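Local structure of C-domain type II peptide synthetase (Streptomyces globisporus, 4ZNM) at residues A[76-81]-A[90-95]; A[228-233]-A[431-436]; A[404-409]-A[427-432]. The protein belongs to the condensation-domain family of the peptide synthetases, as a type II member, and has the two-lobed architecture of that family. One frame throughout, in Å; residues are numbered along the deposited sequence.

Overall arrangement
The three contacts divide between the surface of one lobe and the sheet of the other. Contact 1 comes first along the chain and closes the base of the small hairpin 79-84/87-92, about 36 Å from contact 2 and 27 Å from contact 3, centre to centre. Contacts 2 and 3 lie only about 10 Å apart by centres and share Asn431 and Arg432, which link strand 422-429 to helix 435-454. Both reach the same five-stranded sheet: contact 2 ties the exit of its edge strand 227-229 to the start of the helix, and contact 3 joins the loop arriving from the six-stranded sheet to strand 422-429. Thus Asn429 holds 404-409, while Arg432 and Phe433 hold 228-233.

Contact 1 (A[76-81]-A[90-95]); sequences ALRTSL and PEILPA
Arg78 and Leu93 exchange two hydrogen bonds at the open base of the beta hairpin formed by strands 79-84 and 87-92. Leu93 N reaches Arg78 O at 2.8 Å in a nearly straight line (173°). In return Arg78 NH1 meets Leu93 O at 3.1 Å, with the oxygen in the guanidinium plane. A bend at chi3 (-95°) turns the guanidinium back toward Leu93 O, while Arg78 CD rests on Ala95 CB at 3.9 Å.

The close packing lies further into the hairpin. Glu91 N binds Ser80 O at 2.9 Å, and the reverse bond of this antiparallel pair is weak. On one face Pro90 CB receives Leu81 CD2 and Thr79 CG2, each at 3.8 Å; on the other, Ser80 OG lies 3.5 Å from Leu93 CD1. The solvent side is looser: the extended Glu91 side chain runs away from Ser80 to a salt bridge with Arg89, and Pro94 stands exposed.

Arg78 NE and NH2 also bind the backbone oxygens of Val71 and Val72. The guanidinium thus joins the hairpin base to carbonyls near the C-terminal end of helix 60-73, where its positive charge is probably favourable.

Contact 2 (A[228-233]-A[431-436]); sequences LETDIP and NRFKDE
Arg432 grips 228-233 with both its backbone and its side chain. In the backbone set, Arg432 O accepts a bond from Ile232 N at 2.9 Å and also takes a weak bond from Asp231 N, so two successive amides converge on one oxygen. A water extends this link, donating to both Pro233 O and Asn431 O.

The side-chain hydrogen bonds come next. Two bends in the Arg432 chain (chi2 -61°, chi3 -65°) fold the guanidinium back so that its edge meets the partner loop. There NE binds Ile232 O at 2.8 Å, in the carbonyl plane, while NH2 reaches Thr230 OG1 at 3.2 Å, the hydroxyl lying somewhat out of the guanidinium plane. Asp231 OD2 uses its anti lone pair to accept a bond from Lys434 N at 2.9 Å and is also bonded to Thr437 OG1. A carboxylate thus sits at the N-terminal end of helix 435-454, where its charge probably suits the helix dipole; Lys434 is the N-cap residue.

The ring contacts of Phe433 form the third group. Thr230 CB stands 4.2 Å above one face, toward the rim, and Thr230 CG2 is 3.5 Å from Phe433 CE2. Leu228 CB approaches Phe433 CZ at 4.1 Å. Two oxygens also come close: Asp231 OD2 at the ring edge, its carboxylate turned 78° from the ring plane, and Glu229 O, 3.1 Å from Phe433 CE1.

Around this core, Leu228 and Thr230 pair through their backbones with Gln367 and Asn365, respectively. Phe433 also touches Gln367 of strand 366-373, Val410 of strand 410-416 and Met438 of helix 435-454, which places it between sheet and helix.

Contact 3 (A[404-409]-A[427-432]); sequences SDIPDG and GYNTNR
Asn429 and Ile406 join the second strand of the beta hairpin 410-416/422-429 to the loop that leads into its first strand. That loop comes from strand 388-392 in the other sheet, so the contact marks where the chain crosses between the two lobes of the condensation-domain fold.

The Asn429 amide is the central group, and it faces the loop backbone with both of its polar atoms. Its CG lies beside the backbone N and anti to the carbonyl carbon (chi1 -57°), a setting that carries the amide across to 406-409. ND2 donates to Ile406 O at 2.9 Å, with a fairly straight N-H (157°) and the oxygen tilted a little from the amide plane. From the other end of the amide, OD1 receives a weak bond from Gly409 N at 3.3 Å. The two bonds, one of them weak, agree on which way round the amide sits, and Lys240 NZ adds a second donor to Ile406 O.

Ile406 approaches from a different direction. While its CB lies 3.8 Å from Asn429 ND2, its outer methyl reaches the strand backbone, CD1 coming within 3.4 Å of Gly427 C. Gly427 has no side chain there, and the methyl packs directly on the peptide.

Beyond the amide, Asp408 OD1 and Arg432 NH1 remain 4.3 Å apart, too far for a salt bridge; Asp408 OD2 is paired with Arg234 and OD1 is bonded to Gln367, while Arg432 NE is bound to Ile232 O. The strand ends in a type I turn closed by Arg432 N on Asn429 O. Two residues beyond the backbone bond of Gly427 with Leu411, a water takes over, donating to Gly409 O at 2.7 Å and accepting a bond from Asn429 N at 2.8 Å.

Contact 1 (A[76-81]-A[90-95])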
loop_
_atom_site.group_PDB
_atom_site.type_symbol
_atom_site.label_atom_id
_atom_site.label_comp_id
_atom_site.label_asym_id
_atom_site.label_seq_id
_atom_site.Cartn_x
_atom_site.Cartn_y
_atom_site.Cartn_z
ATOM N N ALA A 76 -13.951 -11.220 3.393
ATOM C CA ALA A 76 -13.253 -10.579 2.293
ATOM C C ALA A 76 -12.304 -11.565 1.614
ATOM O O ALA A 76 -12.037 -11.422 0.433
ATOM C CB ALA A 76 -12.486 -9.361 2.765
ATOM N N LEU A 77 -11.799 -12.553 2.360
ATOM C CA LEU A 77 -10.817 -13.498 1.810
ATOM C C LEU A 77 -11.464 -14.635 1.024
ATOM O O LEU A 77 -10.768 -15.528 0.542
ATOM C CB LEU A 77 -9.958 -14.127 2.924
ATOM C CG LEU A 77 -9.038 -13.162 3.695
ATOM C CD1 LEU A 77 -8.212 -13.897 4.722
ATOM C CD2 LEU A 77 -8.145 -12.421 2.755
ATOM N N ARG A 78 -12.787 -14.592 0.946
ATOM C CA ARG A 78 -13.617 -15.563 0.258
ATOM C C ARG A 78 -14.577 -14.836 -0.674
ATOM O O ARG A 78 -15.542 -15.433 -1.135
ATOM C CB ARG A 78 -14.454 -16.394 1.252
ATOM C CG ARG A 78 -13.709 -17.119 2.221
ATOM C CD ARG A 78 -14.640 -17.915 3.072
ATOM N NE ARG A 78 -15.056 -17.305 4.331
ATOM C CZ ARG A 78 -16.326 -17.090 4.666
ATOM N NH1 ARG A 78 -17.305 -17.329 3.806
ATOM N NH2 ARG A 78 -16.623 -16.598 5.860
ATOM N N THR A 79 -14.344 -13.549 -0.920
ATOM C CA THR A 79 -15.218 -12.770 -1.813
ATOM C C THR A 79 -14.587 -12.600 -3.192
ATOM O O THR A 79 -13.775 -11.718 -3.423
ATOM C CB THR A 79 -15.559 -11.398 -1.214
ATOM O OG1 THR A 79 -16.132 -11.590 0.089
ATOM C CG2 THR A 79 -16.585 -10.677 -2.044
ATOM N N SER A 80 -14.967 -13.485 -4.108
ATOM C CA SER A 80 -14.514 -13.371 -5.477
ATOM C C SER A 80 -15.220 -12.204 -6.171
ATOM O O SER A 80 -16.283 -11.748 -5.746
ATOM C CB SER A 80 -14.801 -14.666 -6.231
ATOM O OG SER A 80 -16.203 -14.850 -6.350
ATOM N N LEU A 81 -14.614 -11.747 -7.251
ATOM C CA LEU A 81 -15.125 -10.683 -8.077
ATOM C C LEU A 81 -15.130 -11.197 -9.519
ATOM O O LEU A 81 -14.061 -11.509 -10.080
ATOM C CB LEU A 81 -14.238 -9.444 -7.954
ATOM C CG LEU A 81 -14.167 -8.797 -6.571
ATOM C CD1 LEU A 81 -13.205 -7.630 -6.625
ATOM C CD2 LEU A 81 -15.529 -8.321 -6.109
ATOM N N PRO A 90 -19.363 -8.946 -6.688
ATOM C CA PRO A 90 -18.832 -9.726 -5.565
ATOM C C PRO A 90 -19.686 -10.940 -5.248
ATOM O O PRO A 90 -20.895 -10.850 -5.321
ATOM C CB PRO A 90 -18.869 -8.739 -4.389
ATOM C CG PRO A 90 -19.226 -7.410 -4.973
ATOM C CD PRO A 90 -19.982 -7.692 -6.231
ATOM N N GLU A 91 -19.071 -12.062 -4.902
ATOM C CA GLU A 91 -19.833 -13.163 -4.351
ATOM C C GLU A 91 -19.046 -13.806 -3.222
ATOM O O GLU A 91 -17.867 -14.149 -3.390
ATOM C CB GLU A 91 -20.167 -14.200 -5.405
ATOM C CG GLU A 91 -21.008 -15.333 -4.798
ATOM C CD GLU A 91 -21.483 -16.336 -5.838
ATOM O OE1 GLU A 91 -21.123 -16.158 -7.022
ATOM O OE2 GLU A 91 -22.209 -17.296 -5.469
ATOM N N ILE A 92 -19.687 -13.945 -2.066
ATOM C CA ILE A 92 -19.029 -14.527 -0.894
ATOM C C ILE A 92 -19.163 -16.035 -0.977
ATOM O O ILE A 92 -20.260 -16.555 -0.923
ATOM C CB ILE A 92 -19.628 -14.010 0.425
ATOM C CG1 ILE A 92 -19.488 -12.487 0.506
ATOM C CG2 ILE A 92 -18.921 -14.675 1.641
ATOM C CD1 ILE A 92 -20.133 -11.860 1.736
ATOM N N LEU A 93 -18.038 -16.730 -1.079
ATOM C CA LEU A 93 -18.039 -18.183 -1.265
ATOM C C LEU A 93 -17.650 -18.909 0.016
ATOM O O LEU A 93 -17.074 -18.302 0.923
ATOM C CB LEU A 93 -17.068 -18.571 -2.402
ATOM C CG LEU A 93 -17.310 -17.836 -3.721
ATOM C CD1 LEU A 93 -16.099 -17.917 -4.613
ATOM C CD2 LEU A 93 -18.544 -18.385 -4.407
ATOM N N PRO A 94 -17.970 -20.205 0.094
ATOM C CA PRO A 94 -17.389 -21.067 1.134
ATOM C C PRO A 94 -15.872 -21.185 0.966
ATOM O O PRO A 94 -15.398 -21.232 -0.173
ATOM C CB PRO A 94 -18.076 -22.421 0.905
ATOM C CG PRO A 94 -19.208 -22.169 -0.019
ATOM C CD PRO A 94 -18.844 -20.962 -0.826
ATOM N N ALA A 95 -15.127 -21.218 2.066
ATOM C CA ALA A 95 -13.662 -21.330 2.017
ATOM C C ALA A 95 -13.231 -22.515 1.172
ATOM O O ALA A 95 -13.891 -23.563 1.169
ATOM C CB ALA A 95 -13.083 -21.471 3.436
#

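Contact 2 (A[228-233]-A[431-436])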
loop_
_atom_site.group_PDB
_atom_site.type_symbol
_atom_site.label_atom_id
_atom_site.label_comp_id
_atom_site.label_asym_id
_atom_site.label_seq_id
_atom_site.Cartn_x
_atom_site.Cartn_y
_atom_site.Cartn_z
ATOM N N LEU A 228 3.810 12.895 -14.484
ATOM C CA LEU A 228 5.214 12.621 -14.809
ATOM C C LEU A 228 5.351 12.203 -16.267
ATOM O O LEU A 228 4.622 11.317 -16.734
ATOM C CB LEU A 228 5.763 11.506 -13.921
ATOM C CG LEU A 228 5.745 11.760 -12.421
ATOM C CD1 LEU A 228 6.287 10.520 -11.732
ATOM C CD2 LEU A 228 6.566 13.008 -12.088
ATOM N N GLU A 229 6.291 12.802 -16.988
ATOM C CA GLU A 229 6.432 12.473 -18.394
ATOM C C GLU A 229 7.012 11.082 -18.483
ATOM O O GLU A 229 8.043 10.791 -17.860
ATOM C CB GLU A 229 7.326 13.477 -19.130
ATOM C CG GLU A 229 7.365 13.264 -20.632
ATOM C CD GLU A 229 8.251 14.274 -21.338
ATOM O OE1 GLU A 229 8.968 15.027 -20.643
ATOM O OE2 GLU A 229 8.228 14.309 -22.585
ATOM N N THR A 230 6.367 10.232 -19.276
ATOM C CA THR A 230 6.807 8.859 -19.420
ATOM C C THR A 230 7.842 8.725 -20.515
ATOM O O THR A 230 7.940 9.575 -21.386
ATOM C CB THR A 230 5.644 7.946 -19.726
ATOM O OG1 THR A 230 4.893 8.468 -20.833
ATOM C CG2 THR A 230 4.732 7.831 -18.509
ATOM N N ASP A 231 8.613 7.643 -20.452
ATOM C CA ASP A 231 9.618 7.335 -21.471
ATOM C C ASP A 231 8.987 6.695 -22.684
ATOM O O ASP A 231 9.492 6.848 -23.778
ATOM C CB ASP A 231 10.688 6.384 -20.941
ATOM C CG ASP A 231 11.497 6.976 -19.806
ATOM O OD1 ASP A 231 11.756 8.192 -19.858
ATOM O OD2 ASP A 231 11.888 6.209 -18.872
ATOM N N ILE A 232 7.899 5.957 -22.472
ATOM C CA ILE A 232 7.247 5.222 -23.533
ATOM C C ILE A 232 5.777 5.626 -23.505
ATOM O O ILE A 232 5.122 5.564 -22.433
ATOM C CB ILE A 232 7.416 3.689 -23.364
ATOM C CG1 ILE A 232 8.902 3.301 -23.250
ATOM C CG2 ILE A 232 6.776 2.977 -24.540
ATOM C CD1 ILE A 232 9.139 1.938 -22.585
ATOM N N PRO A 233 5.240 6.039 -24.663
ATOM C CA PRO A 233 3.841 6.469 -24.659
ATOM C C PRO A 233 2.849 5.342 -24.514
ATOM O O PRO A 233 3.089 4.190 -24.866
ATOM C CB PRO A 233 3.669 7.141 -26.020
ATOM C CG PRO A 233 4.678 6.515 -26.893
ATOM C CD PRO A 233 5.868 6.239 -25.978
ATOM N N ASN A 431 5.944 -0.797 -19.086
ATOM C CA ASN A 431 5.473 -0.386 -20.412
ATOM C C ASN A 431 5.487 1.152 -20.602
ATOM O O ASN A 431 5.131 1.648 -21.666
ATOM C CB ASN A 431 4.064 -0.917 -20.665
ATOM C CG ASN A 431 3.133 -0.649 -19.517
ATOM O OD1 ASN A 431 3.426 -1.008 -18.391
ATOM N ND2 ASN A 431 1.999 -0.030 -19.795
ATOM N N ARG A 432 5.919 1.901 -19.594
ATOM C CA ARG A 432 5.893 3.357 -19.669
ATOM C C ARG A 432 7.213 3.963 -19.232
ATOM O O ARG A 432 7.599 5.002 -19.724
ATOM C CB ARG A 432 4.766 3.915 -18.789
ATOM C CG ARG A 432 3.343 3.514 -19.230
ATOM C CD ARG A 432 2.953 4.002 -20.652
ATOM N NE ARG A 432 2.876 5.447 -20.786
ATOM C CZ ARG A 432 1.811 6.171 -20.470
ATOM N NH1 ARG A 432 0.731 5.587 -19.974
ATOM N NH2 ARG A 432 1.841 7.494 -20.632
ATOM N N PHE A 433 7.902 3.323 -18.288
ATOM C CA PHE A 433 9.165 3.865 -17.798
ATOM C C PHE A 433 10.278 2.867 -17.883
ATOM O O PHE A 433 10.095 1.698 -17.554
ATOM C CB PHE A 433 9.039 4.326 -16.337
ATOM C CG PHE A 433 8.367 5.659 -16.174
ATOM C CD1 PHE A 433 9.056 6.832 -16.473
ATOM C CD2 PHE A 433 7.058 5.745 -15.719
ATOM C CE1 PHE A 433 8.449 8.078 -16.312
ATOM C CE2 PHE A 433 6.434 6.968 -15.550
ATOM C CZ PHE A 433 7.135 8.149 -15.834
ATOM N N LYS A 434 11.449 3.362 -18.269
ATOM C CA LYS A 434 12.699 2.635 -18.126
ATOM C C LYS A 434 13.220 2.660 -16.694
ATOM O O LYS A 434 13.011 3.642 -15.955
ATOM C CB LYS A 434 13.746 3.236 -19.051
ATOM C CG LYS A 434 13.463 2.997 -20.517
ATOM C CD LYS A 434 14.154 4.051 -21.358
ATOM C CE LYS A 434 14.599 3.501 -22.702
ATOM N NZ LYS A 434 14.490 4.533 -23.766
ATOM N N ASP A 435 13.933 1.600 -16.317
ATOM C CA ASP A 435 14.442 1.452 -14.940
ATOM C C ASP A 435 15.395 2.578 -14.527
ATOM O O ASP A 435 15.382 3.030 -13.381
ATOM C CB ASP A 435 15.167 0.117 -14.780
ATOM C CG ASP A 435 14.255 -1.075 -15.021
ATOM O OD1 ASP A 435 13.058 -0.998 -14.672
ATOM O OD2 ASP A 435 14.739 -2.094 -15.570
ATOM N N GLU A 436 16.210 3.017 -15.478
ATOM C CA GLU A 436 17.202 4.062 -15.269
ATOM C C GLU A 436 16.556 5.408 -14.916
ATOM O O GLU A 436 17.024 6.138 -14.054
ATOM C CB GLU A 436 18.055 4.211 -16.527
ATOM C CG GLU A 436 18.913 2.983 -16.841
ATOM C CD GLU A 436 18.123 1.768 -17.391
ATOM O OE1 GLU A 436 16.955 1.929 -17.850
ATOM O OE2 GLU A 436 18.693 0.645 -17.364
HETATM O O HOH W 1 3.395 1.479 -23.940
#

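Contact 3 (A[404-409]-A[427-432])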
loop_
_atom_site.group_PDB
_atom_site.type_symbol
_atom_site.label_atom_id
_atom_site.label_comp_id
_atom_site.label_asym_id
_atom_site.label_seq_id
_atom_site.Cartn_x
_atom_site.Cartn_y
_atom_site.Cartn_z
ATOM N N SER A 404 3.931 -6.874 -8.011
ATOM C CA SER A 404 2.559 -6.430 -7.758
ATOM C C SER A 404 2.185 -5.271 -8.684
ATOM O O SER A 404 2.968 -4.352 -8.923
ATOM C CB SER A 404 2.359 -6.009 -6.312
ATOM O OG SER A 404 2.690 -7.052 -5.391
ATOM N N ASP A 405 0.991 -5.351 -9.226
ATOM C CA ASP A 405 0.550 -4.431 -10.273
ATOM C C ASP A 405 0.201 -3.036 -9.726
ATOM O O ASP A 405 -0.438 -2.893 -8.683
ATOM C CB ASP A 405 -0.648 -5.086 -10.986
ATOM C CG ASP A 405 -1.256 -4.220 -12.076
ATOM O OD1 ASP A 405 -0.854 -4.385 -13.259
ATOM O OD2 ASP A 405 -2.159 -3.409 -11.753
ATOM N N ILE A 406 0.643 -2.006 -10.427
ATOM C CA ILE A 406 0.117 -0.652 -10.282
ATOM C C ILE A 406 -0.790 -0.385 -11.487
ATOM O O ILE A 406 -0.301 -0.366 -12.613
ATOM C CB ILE A 406 1.231 0.400 -10.205
ATOM C CG1 ILE A 406 2.045 0.227 -8.941
ATOM C CG2 ILE A 406 0.623 1.853 -10.212
ATOM C CD1 ILE A 406 3.296 1.109 -8.925
ATOM N N PRO A 407 -2.107 -0.195 -11.256
ATOM C CA PRO A 407 -3.061 -0.140 -12.368
ATOM C C PRO A 407 -2.646 0.837 -13.466
ATOM O O PRO A 407 -2.688 0.472 -14.660
ATOM C CB PRO A 407 -4.374 0.309 -11.687
ATOM C CG PRO A 407 -4.258 -0.283 -10.314
ATOM C CD PRO A 407 -2.799 -0.150 -9.955
ATOM N N ASP A 408 -2.234 2.047 -13.092
ATOM C CA ASP A 408 -1.864 3.052 -14.109
ATOM C C ASP A 408 -1.217 4.258 -13.462
ATOM O O ASP A 408 -1.851 5.270 -13.243
ATOM C CB ASP A 408 -3.109 3.466 -14.922
ATOM C CG ASP A 408 -2.772 4.165 -16.261
ATOM O OD1 ASP A 408 -1.632 4.616 -16.473
ATOM O OD2 ASP A 408 -3.689 4.292 -17.106
ATOM N N GLY A 409 0.064 4.141 -13.164
ATOM C CA GLY A 409 0.801 5.246 -12.582
ATOM C C GLY A 409 2.067 4.858 -11.867
ATOM O O GLY A 409 2.566 3.733 -11.996
ATOM N N GLY A 427 7.429 2.110 -7.371
ATOM C CA GLY A 427 6.908 1.206 -8.375
ATOM C C GLY A 427 6.467 1.986 -9.605
ATOM O O GLY A 427 5.971 3.116 -9.507
ATOM N N TYR A 428 6.600 1.356 -10.767
ATOM C CA TYR A 428 6.267 2.013 -12.010
ATOM C C TYR A 428 5.956 0.934 -13.042
ATOM O O TYR A 428 6.354 -0.231 -12.900
ATOM C CB TYR A 428 7.421 2.883 -12.474
ATOM C CG TYR A 428 8.706 2.121 -12.493
ATOM C CD1 TYR A 428 9.422 1.945 -11.322
ATOM C CD2 TYR A 428 9.214 1.563 -13.659
ATOM C CE1 TYR A 428 10.628 1.208 -11.309
ATOM C CE2 TYR A 428 10.427 0.839 -13.655
ATOM C CZ TYR A 428 11.132 0.679 -12.462
ATOM O OH TYR A 428 12.335 -0.043 -12.393
ATOM N N ASN A 429 5.241 1.338 -14.076
ATOM C CA ASN A 429 4.857 0.419 -15.145
ATOM C C ASN A 429 5.975 0.370 -16.185
ATOM O O ASN A 429 6.357 1.398 -16.748
ATOM C CB ASN A 429 3.568 0.837 -15.814
ATOM C CG ASN A 429 2.373 0.961 -14.861
ATOM O OD1 ASN A 429 1.515 1.824 -15.052
ATOM N ND2 ASN A 429 2.282 0.081 -13.894
ATOM N N THR A 430 6.484 -0.826 -16.439
ATOM C CA THR A 430 7.622 -1.012 -17.336
ATOM C C THR A 430 7.241 -0.805 -18.797
ATOM O O THR A 430 8.110 -0.616 -19.655
ATOM C CB THR A 430 8.224 -2.416 -17.140
ATOM O OG1 THR A 430 7.183 -3.392 -17.164
ATOM C CG2 THR A 430 8.889 -2.505 -15.807
ATOM N N ASN A 431 5.944 -0.797 -19.086
ATOM C CA ASN A 431 5.473 -0.386 -20.412
ATOM C C ASN A 431 5.487 1.152 -20.602
ATOM O O ASN A 431 5.131 1.648 -21.666
ATOM C CB ASN A 431 4.064 -0.917 -20.665
ATOM C CG ASN A 431 3.133 -0.649 -19.517
ATOM O OD1 ASN A 431 3.426 -1.008 -18.391
ATOM N ND2 ASN A 431 1.999 -0.030 -19.795
ATOM N N ARG A 432 5.919 1.901 -19.594
ATOM C CA ARG A 432 5.893 3.357 -19.669
ATOM C C ARG A 432 7.213 3.963 -19.232
ATOM O O ARG A 432 7.599 5.002 -19.724
ATOM C CB ARG A 432 4.766 3.915 -18.789
ATOM C CG ARG A 432 3.343 3.514 -19.230
ATOM C CD ARG A 432 2.953 4.002 -20.652
ATOM N NE ARG A 432 2.876 5.447 -20.786
ATOM C CZ ARG A 432 1.811 6.171 -20.470
ATOM N NH1 ARG A 432 0.731 5.587 -19.974
ATOM N NH2 ARG A 432 1.841 7.494 -20.632
HETATM O O HOH W 2 4.262 3.915 -14.151
#